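Local structure of putative glutaryl-CoA dehydrogenase (Thermus thermophilus, 2EBA) at residues Ala6-Leu11 with Val18-Arg23; Ala173-Lys178 with Leu215-Val220. The protein is a flavoprotein of the acyl-CoA dehydrogenase family, a putative glutaryl-CoA dehydrogenase, that holds flavin-adenine dinucleotide and assembles from four chains. All coordinates share one frame; numbering follows the deposited sequence.

Contact 1 of 2, residues Ala6-Leu11 with Val18-Arg23; sequences ALEDLL and VQKAAR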
ATOM      1  N   ALA A   6     -26.405  -7.287   3.567  1.00 14.06           N
ATOM      2  CA  ALA A   6     -27.817  -7.080   3.882  1.00 14.55           C
ATOM      3  C   ALA A   6     -28.073  -6.333   5.184  1.00 15.01           C
ATOM      4  O   ALA A   6     -28.883  -6.776   6.008  1.00 14.66           O
ATOM      5  CB  ALA A   6     -28.560  -8.424   3.913  1.00 14.16           C
ATOM      6  N   LEU A   7     -27.410  -5.190   5.345  1.00 16.41           N
ATOM      7  CA  LEU A   7     -27.585  -4.377   6.527  1.00 18.20           C
ATOM      8  C   LEU A   7     -28.963  -3.723   6.504  1.00 18.07           C
ATOM      9  O   LEU A   7     -29.407  -3.200   7.526  1.00 18.38           O
ATOM     10  CB  LEU A   7     -26.533  -3.266   6.592  1.00 19.74           C
ATOM     11  CG  LEU A   7     -25.182  -3.452   7.301  1.00 23.64           C
ATOM     12  CD1 LEU A   7     -25.086  -4.783   8.049  1.00 23.68           C
ATOM     13  CD2 LEU A   7     -24.087  -3.359   6.268  1.00 24.86           C
ATOM     14  N   GLU A   8     -29.650  -3.736   5.362  1.00 17.78           N
ATOM     15  CA  GLU A   8     -30.960  -3.120   5.353  1.00 18.93           C
ATOM     16  C   GLU A   8     -31.883  -3.894   6.261  1.00 18.65           C
ATOM     17  O   GLU A   8     -32.895  -3.365   6.729  1.00 18.11           O
ATOM     18  CB  GLU A   8     -31.497  -3.053   3.957  1.00 21.07           C
ATOM     19  CG  GLU A   8     -30.786  -1.967   3.234  1.00 25.26           C
ATOM     20  CD  GLU A   8     -31.185  -1.884   1.792  1.00 27.66           C
ATOM     21  OE1 GLU A   8     -30.757  -2.750   0.997  1.00 28.72           O
ATOM     22  OE2 GLU A   8     -31.949  -0.958   1.453  1.00 30.76           O
ATOM     23  N   ASP A   9     -31.539  -5.156   6.518  1.00 18.35           N
ATOM     24  CA  ASP A   9     -32.355  -5.972   7.402  1.00 18.19           C
ATOM     25  C   ASP A   9     -32.304  -5.375   8.768  1.00 17.58           C
ATOM     26  O   ASP A   9     -33.197  -5.593   9.598  1.00 17.57           O
ATOM     27  CB  ASP A   9     -31.828  -7.385   7.462  1.00 16.03           C
ATOM     28  CG  ASP A   9     -32.130  -8.149   6.199  1.00 16.54           C
ATOM     29  OD1 ASP A   9     -32.960  -7.648   5.400  1.00 16.80           O
ATOM     30  OD2 ASP A   9     -31.561  -9.242   5.991  1.00 18.26           O
ATOM     31  N   LEU A  10     -31.260  -4.596   9.002  1.00 17.18           N
ATOM     32  CA  LEU A  10     -31.075  -3.981  10.295  1.00 16.50           C
ATOM     33  C   LEU A  10     -31.668  -2.572  10.386  1.00 16.65           C
ATOM     34  O   LEU A  10     -31.440  -1.862  11.375  1.00 16.87           O
ATOM     35  CB  LEU A  10     -29.593  -3.929  10.646  1.00 14.22           C
ATOM     36  CG  LEU A  10     -28.842  -5.251  10.683  1.00 14.05           C
ATOM     37  CD1 LEU A  10     -27.385  -4.923  10.902  1.00 15.03           C
ATOM     38  CD2 LEU A  10     -29.348  -6.150  11.787  1.00 14.84           C
ATOM     39  N   LEU A  11     -32.430  -2.155   9.372  1.00 16.97           N
ATOM     40  CA  LEU A  11     -33.022  -0.814   9.415  1.00 16.55           C
ATOM     41  C   LEU A  11     -34.520  -0.881   9.704  1.00 17.79           C
ATOM     42  O   LEU A  11     -35.187  -1.872   9.365  1.00 20.05           O
ATOM     43  CB  LEU A  11     -32.811  -0.094   8.103  1.00 15.57           C
ATOM     44  CG  LEU A  11     -31.348   0.167   7.784  1.00 14.83           C
ATOM     45  CD1 LEU A  11     -31.257   0.507   6.331  1.00 12.35           C
ATOM     46  CD2 LEU A  11     -30.792   1.299   8.640  1.00 14.44           C
ATOM     47  N   VAL A  18     -36.819   6.595   4.162  1.00 22.55           N
ATOM     48  CA  VAL A  18     -36.232   7.918   3.934  1.00 21.61           C
ATOM     49  C   VAL A  18     -35.163   7.660   2.859  1.00 20.92           C
ATOM     50  O   VAL A  18     -34.856   8.548   2.053  1.00 19.84           O
ATOM     51  CB  VAL A  18     -35.620   8.610   5.214  1.00 21.64           C
ATOM     52  CG1 VAL A  18     -36.571   8.446   6.383  1.00 20.38           C
ATOM     53  CG2 VAL A  18     -34.262   8.084   5.506  1.00 21.68           C
ATOM     54  N   GLN A  19     -34.639   6.431   2.797  1.00 19.84           N
ATOM     55  CA  GLN A  19     -33.622   6.098   1.801  1.00 19.91           C
ATOM     56  C   GLN A  19     -34.249   6.016   0.417  1.00 19.93           C
ATOM     57  O   GLN A  19     -33.734   6.606  -0.535  1.00 18.72           O
ATOM     58  CB  GLN A  19     -32.922   4.775   2.113  1.00 20.28           C
ATOM     59  CG  GLN A  19     -31.756   4.440   1.172  1.00 21.17           C
ATOM     60  CD  GLN A  19     -32.159   3.564  -0.006  1.00 22.27           C
ATOM     61  OE1 GLN A  19     -31.648   3.695  -1.127  1.00 22.65           O
ATOM     62  NE2 GLN A  19     -33.065   2.643   0.260  1.00 25.02           N
ATOM     63  N   LYS A  20     -35.362   5.306   0.282  1.00 20.56           N
ATOM     64  CA  LYS A  20     -35.972   5.175  -1.033  1.00 22.09           C
ATOM     65  C   LYS A  20     -36.427   6.513  -1.605  1.00 21.07           C
ATOM     66  O   LYS A  20     -36.228   6.774  -2.783  1.00 21.56           O
ATOM     67  CB  LYS A  20     -37.157   4.235  -0.968  1.00 23.97           C
ATOM     68  CG  LYS A  20     -36.861   2.896  -0.274  1.00 27.79           C
ATOM     69  CD  LYS A  20     -36.252   1.864  -1.248  1.00 29.82           C
ATOM     70  CE  LYS A  20     -34.853   1.480  -0.837  1.00 30.15           C
ATOM     71  NZ  LYS A  20     -34.122   0.659  -1.851  1.00 31.66           N
ATOM     72  N   ALA A  21     -37.045   7.344  -0.776  1.00 20.03           N
ATOM     73  CA  ALA A  21     -37.562   8.624  -1.250  1.00 18.66           C
ATOM     74  C   ALA A  21     -36.432   9.579  -1.609  1.00 18.15           C
ATOM     75  O   ALA A  21     -36.529  10.309  -2.610  1.00 16.02           O
ATOM     76  CB  ALA A  21     -38.405   9.250  -0.157  1.00 18.17           C
ATOM     77  N   ALA A  22     -35.377   9.606  -0.795  1.00 18.08           N
ATOM     78  CA  ALA A  22     -34.263  10.508  -1.002  1.00 17.80           C
ATOM     79  C   ALA A  22     -33.702  10.219  -2.411  1.00 17.34           C
ATOM     80  O   ALA A  22     -33.462  11.151  -3.189  1.00 16.56           O
ATOM     81  CB  ALA A  22     -33.185  10.241   0.017  1.00 15.30           C
ATOM     82  N   ARG A  23     -33.487   8.939  -2.760  1.00 17.22           N
ATOM     83  CA  ARG A  23     -32.933   8.558  -4.064  1.00 16.53           C
ATOM     84  C   ARG A  23     -33.966   8.943  -5.153  1.00 16.47           C
ATOM     85  O   ARG A  23     -33.556   9.421  -6.213  1.00 13.41           O
ATOM     86  CB  ARG A  23     -32.666   7.027  -4.086  1.00 16.52           C
ATOM     87  CG  ARG A  23     -32.217   6.515  -5.458  1.00 15.80           C
ATOM     88  CD  ARG A  23     -31.447   5.166  -5.497  1.00 15.74           C
ATOM     89  NE  ARG A  23     -30.394   5.062  -4.487  1.00 15.22           N
ATOM     90  CZ  ARG A  23     -29.500   4.072  -4.409  1.00 13.71           C
ATOM     91  NH1 ARG A  23     -29.508   3.077  -5.299  1.00 13.14           N
ATOM     92  NH2 ARG A  23     -28.610   4.058  -3.423  1.00 12.26           N
TER

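Contact 2 of 2, residues Ala173-Lys178 with Leu215-Val220; sequences AVIWAK and LVLEEV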
ATOM      1  N   ALA A 173     -24.019  33.306  10.518  1.00 16.62           N
ATOM      2  CA  ALA A 173     -22.691  32.703  10.521  1.00 16.16           C
ATOM      3  C   ALA A 173     -22.239  32.372  11.939  1.00 16.17           C
ATOM      4  O   ALA A 173     -22.046  33.266  12.763  1.00 15.18           O
ATOM      5  CB  ALA A 173     -21.679  33.647   9.851  1.00 15.46           C
ATOM      6  N   VAL A 174     -22.075  31.080  12.216  1.00 15.77           N
ATOM      7  CA  VAL A 174     -21.645  30.634  13.532  1.00 15.02           C
ATOM      8  C   VAL A 174     -20.162  30.868  13.578  1.00 15.50           C
ATOM      9  O   VAL A 174     -19.388  30.093  13.033  1.00 15.28           O
ATOM     10  CB  VAL A 174     -21.922  29.148  13.732  1.00 13.98           C
ATOM     11  CG1 VAL A 174     -21.509  28.722  15.130  1.00 12.76           C
ATOM     12  CG2 VAL A 174     -23.385  28.877  13.501  1.00 14.79           C
ATOM     13  N   ILE A 175     -19.760  31.953  14.218  1.00 16.94           N
ATOM     14  CA  ILE A 175     -18.357  32.275  14.287  1.00 18.51           C
ATOM     15  C   ILE A 175     -17.766  31.925  15.626  1.00 19.64           C
ATOM     16  O   ILE A 175     -18.372  32.185  16.664  1.00 19.39           O
ATOM     17  CB  ILE A 175     -18.124  33.773  14.007  1.00 18.60           C
ATOM     18  CG1 ILE A 175     -17.841  33.986  12.524  1.00 18.64           C
ATOM     19  CG2 ILE A 175     -16.955  34.291  14.823  1.00 19.53           C
ATOM     20  CD1 ILE A 175     -18.997  33.690  11.630  1.00 20.50           C
ATOM     21  N   TRP A 176     -16.575  31.328  15.591  1.00 20.85           N
ATOM     22  CA  TRP A 176     -15.855  30.961  16.805  1.00 21.83           C
ATOM     23  C   TRP A 176     -14.645  31.864  16.948  1.00 21.88           C
ATOM     24  O   TRP A 176     -13.815  31.947  16.046  1.00 21.95           O
ATOM     25  CB  TRP A 176     -15.399  29.497  16.753  1.00 21.26           C
ATOM     26  CG  TRP A 176     -16.523  28.559  16.538  1.00 20.20           C
ATOM     27  CD1 TRP A 176     -16.996  28.121  15.339  1.00 20.56           C
ATOM     28  CD2 TRP A 176     -17.426  28.053  17.535  1.00 18.65           C
ATOM     29  NE1 TRP A 176     -18.140  27.386  15.522  1.00 20.59           N
ATOM     30  CE2 TRP A 176     -18.427  27.329  16.860  1.00 19.16           C
ATOM     31  CE3 TRP A 176     -17.487  28.150  18.931  1.00 17.14           C
ATOM     32  CZ2 TRP A 176     -19.482  26.705  17.534  1.00 17.58           C
ATOM     33  CZ3 TRP A 176     -18.541  27.531  19.599  1.00 15.59           C
ATOM     34  CH2 TRP A 176     -19.520  26.821  18.898  1.00 16.12           C
ATOM     35  N   ALA A 177     -14.560  32.554  18.080  1.00 23.34           N
ATOM     36  CA  ALA A 177     -13.447  33.454  18.349  1.00 23.65           C
ATOM     37  C   ALA A 177     -13.020  33.271  19.784  1.00 24.30           C
ATOM     38  O   ALA A 177     -13.615  32.494  20.510  1.00 23.44           O
ATOM     39  CB  ALA A 177     -13.864  34.893  18.121  1.00 24.23           C
ATOM     40  N   LYS A 178     -11.978  33.983  20.186  1.00 25.97           N
ATOM     41  CA  LYS A 178     -11.491  33.917  21.555  1.00 27.52           C
ATOM     42  C   LYS A 178     -11.575  35.306  22.196  1.00 29.19           C
ATOM     43  O   LYS A 178     -11.719  36.313  21.499  1.00 28.47           O
ATOM     44  CB  LYS A 178     -10.051  33.404  21.588  1.00 26.53           C
ATOM     45  CG  LYS A 178      -9.927  31.904  21.415  1.00 24.93           C
ATOM     46  CD  LYS A 178      -8.500  31.395  21.651  1.00 24.41           C
ATOM     47  CE  LYS A 178      -7.527  31.850  20.567  1.00 24.46           C
ATOM     48  NZ  LYS A 178      -6.235  31.103  20.584  1.00 23.73           N
ATOM     49  N   LEU A 215     -14.360  34.600   5.129  1.00 21.10           N
ATOM     50  CA  LEU A 215     -15.108  35.545   5.944  1.00 21.50           C
ATOM     51  C   LEU A 215     -14.137  36.521   6.570  1.00 22.51           C
ATOM     52  O   LEU A 215     -13.091  36.140   7.086  1.00 22.64           O
ATOM     53  CB  LEU A 215     -15.909  34.821   7.044  1.00 19.00           C
ATOM     54  CG  LEU A 215     -16.803  33.649   6.622  1.00 16.69           C
ATOM     55  CD1 LEU A 215     -17.581  33.113   7.825  1.00 14.98           C
ATOM     56  CD2 LEU A 215     -17.744  34.101   5.532  1.00 16.72           C
ATOM     57  N   VAL A 216     -14.472  37.796   6.488  1.00 24.31           N
ATOM     58  CA  VAL A 216     -13.637  38.821   7.072  1.00 25.67           C
ATOM     59  C   VAL A 216     -14.534  39.612   8.004  1.00 25.44           C
ATOM     60  O   VAL A 216     -15.533  40.187   7.576  1.00 25.67           O
ATOM     61  CB  VAL A 216     -13.041  39.762   5.998  1.00 26.31           C
ATOM     62  CG1 VAL A 216     -12.224  40.840   6.661  1.00 27.28           C
ATOM     63  CG2 VAL A 216     -12.163  38.979   5.041  1.00 26.70           C
ATOM     64  N   LEU A 217     -14.194  39.593   9.286  1.00 25.13           N
ATOM     65  CA  LEU A 217     -14.939  40.326  10.286  1.00 25.01           C
ATOM     66  C   LEU A 217     -14.081  41.494  10.747  1.00 25.17           C
ATOM     67  O   LEU A 217     -13.027  41.315  11.349  1.00 24.52           O
ATOM     68  CB  LEU A 217     -15.299  39.420  11.472  1.00 25.77           C
ATOM     69  CG  LEU A 217     -16.371  38.367  11.171  1.00 24.68           C
ATOM     70  CD1 LEU A 217     -15.707  37.149  10.562  1.00 22.71           C
ATOM     71  CD2 LEU A 217     -17.124  37.997  12.446  1.00 23.65           C
ATOM     72  N   GLU A 218     -14.549  42.696  10.443  1.00 26.75           N
ATOM     73  CA  GLU A 218     -13.843  43.916  10.796  1.00 28.56           C
ATOM     74  C   GLU A 218     -14.707  44.715  11.769  1.00 29.17           C
ATOM     75  O   GLU A 218     -15.699  45.329  11.369  1.00 28.88           O
ATOM     76  CB  GLU A 218     -13.589  44.720   9.520  1.00 30.69           C
ATOM     77  CG  GLU A 218     -12.293  45.503   9.479  1.00 34.42           C
ATOM     78  CD  GLU A 218     -12.042  46.119   8.102  1.00 36.27           C
ATOM     79  OE1 GLU A 218     -12.941  46.822   7.583  1.00 37.15           O
ATOM     80  OE2 GLU A 218     -10.945  45.902   7.539  1.00 36.94           O
ATOM     81  N   GLU A 219     -14.333  44.689  13.048  1.00 29.48           N
ATOM     82  CA  GLU A 219     -15.060  45.407  14.097  1.00 29.54           C
ATOM     83  C   GLU A 219     -16.560  45.107  14.038  1.00 28.42           C
ATOM     84  O   GLU A 219     -17.385  46.008  14.117  1.00 28.30           O
ATOM     85  CB  GLU A 219     -14.836  46.912  13.939  1.00 30.24           C
ATOM     86  CG  GLU A 219     -14.694  47.668  15.246  1.00 33.71           C
ATOM     87  CD  GLU A 219     -13.441  47.288  16.025  1.00 34.91           C
ATOM     88  OE1 GLU A 219     -12.369  47.121  15.404  1.00 34.93           O
ATOM     89  OE2 GLU A 219     -13.523  47.176  17.267  1.00 36.77           O
ATOM     90  N   VAL A 220     -16.905  43.831  13.905  1.00 26.94           N
ATOM     91  CA  VAL A 220     -18.306  43.413  13.815  1.00 26.20           C
ATOM     92  C   VAL A 220     -18.962  43.386  15.182  1.00 25.06           C
ATOM     93  O   VAL A 220     -18.491  42.685  16.088  1.00 24.05           O
ATOM     94  CB  VAL A 220     -18.415  42.008  13.169  1.00 25.49           C
ATOM     95  CG1 VAL A 220     -19.833  41.501  13.261  1.00 24.60           C
ATOM     96  CG2 VAL A 220     -17.961  42.070  11.715  1.00 23.69           C
TER

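Contact 1 of 2, residues Ala6-Leu11 with Val18-Arg23
Glu-8 reaches toward helix 13-29, and its carboxylate oxygen OE2 comes to about van der Waals range of the end of Gln-19, 4.0 Å from the atom modelled as NE2, with the amino end of Lys-20 close by. The overlap is small, 54 Å² over both sides. The backbones stay well apart: Glu-8 CA and Gln-19 CA are 10.2 Å from each other. Glu-8 has its CG beside its own backbone N and runs extended beyond it, which carries the carboxylate out toward the helix. Gln-19 leaves the helix toward Glu-8 and then bends sharply at its second torsion (chi2 -94°). The two side chains cross at about a right angle, with carboxylate and amide planes 81° apart. The amide of Gln-19 is probably turned over in the model, so which of its ends faces Glu-8 is doubtful.

Residues 7-10 form a single 3-10 turn in the loop that leads into helix 13-29, the first helix of the chain and part of the helical N-terminal domain of acyl-CoA dehydrogenases. Leu-11 N donates a hydrogen bond to Glu-8 O at 2.9 Å in this turn. On the helix, Arg-23 N donates one to Gln-19 O at 3.2 Å. Asp-3 accepts the backbone N-H groups of Leu-7 and Glu-8, and Met-1 packs on both Glu-8 and Gln-19.

Lys-20 starts alongside the contact and turns its tip inward. Its NZ lies 4.3 Å from Glu-8 OE2, too far for a salt bridge. The opposite charges may still attract, but probably weakly, because Lys-20 is exposed and solvent would screen them. Leu-11 packs on Leu-77 of helix 72-85. On the far side of the turn, Asp-9 makes a salt bridge with Lys-312 of the second subunit.

Contact 2 of 2, residues Ala173-Lys178 with Leu215-Val220
Ile-175 points between Leu-215 and Leu-217, meeting one with each part of its longer branch. Its end atom CD1 touches Leu-215 CD1 at 4.1 Å, and the two side chains are set at a slant to each other. One carbon further back, Ile-175 CG1 lies 4.1 Å from Leu-217 CD2. Here the two side chains run antiparallel, side by side. Leu-215 is extended at its second torsion (chi2 -177°), which sends CD1 forward to meet the isoleucine. The contact is buried and wholly apolar.

The strands belong to different sheets that pack face to face. Strand 172-178 is the middle of a three-strand mixed sheet, hydrogen-bonded to 127-130 and 184-190. Strand 212-217 pairs with 154-165 and 196-200 in the antiparallel sheet. Ile-175 CA is 9.5 Å from Leu-215 CA and 9.6 Å from Leu-217 CA, a spacing filled by side chains. This fits the beta domain in the middle of acyl-CoA dehydrogenases.

Ala-173 also faces the other sheet, but its CB stays 4.6 Å from Leu-215 CD1. Leu-157 of strand 154-165 packs on Ile-175 as well. Past Leu-217 the chain bends, and a G1 beta bulge sets Glu-219 and Val-220 opposite the single residue Leu-157.

Contact 1 comes first along the chain and is complete before contact 2 begins. They share no helix, strand or sheet. Contact 1 is a light touch between the N-terminal loop and helix 13-29 in the helical part of the subunit. Contact 2 joins two sheets of the middle beta domain. They belong to separate domains, so neither bears directly on the other. Their centres are 40 Å apart, their nearest atoms about 25 Å, and they lie on opposite sides of the chain's centre. Residues 6-11 are touched by the second subunit, whereas no other chain touches contact 2. The side chain of Leu-215 in contact 2 is about 8 Å from a bound FAD.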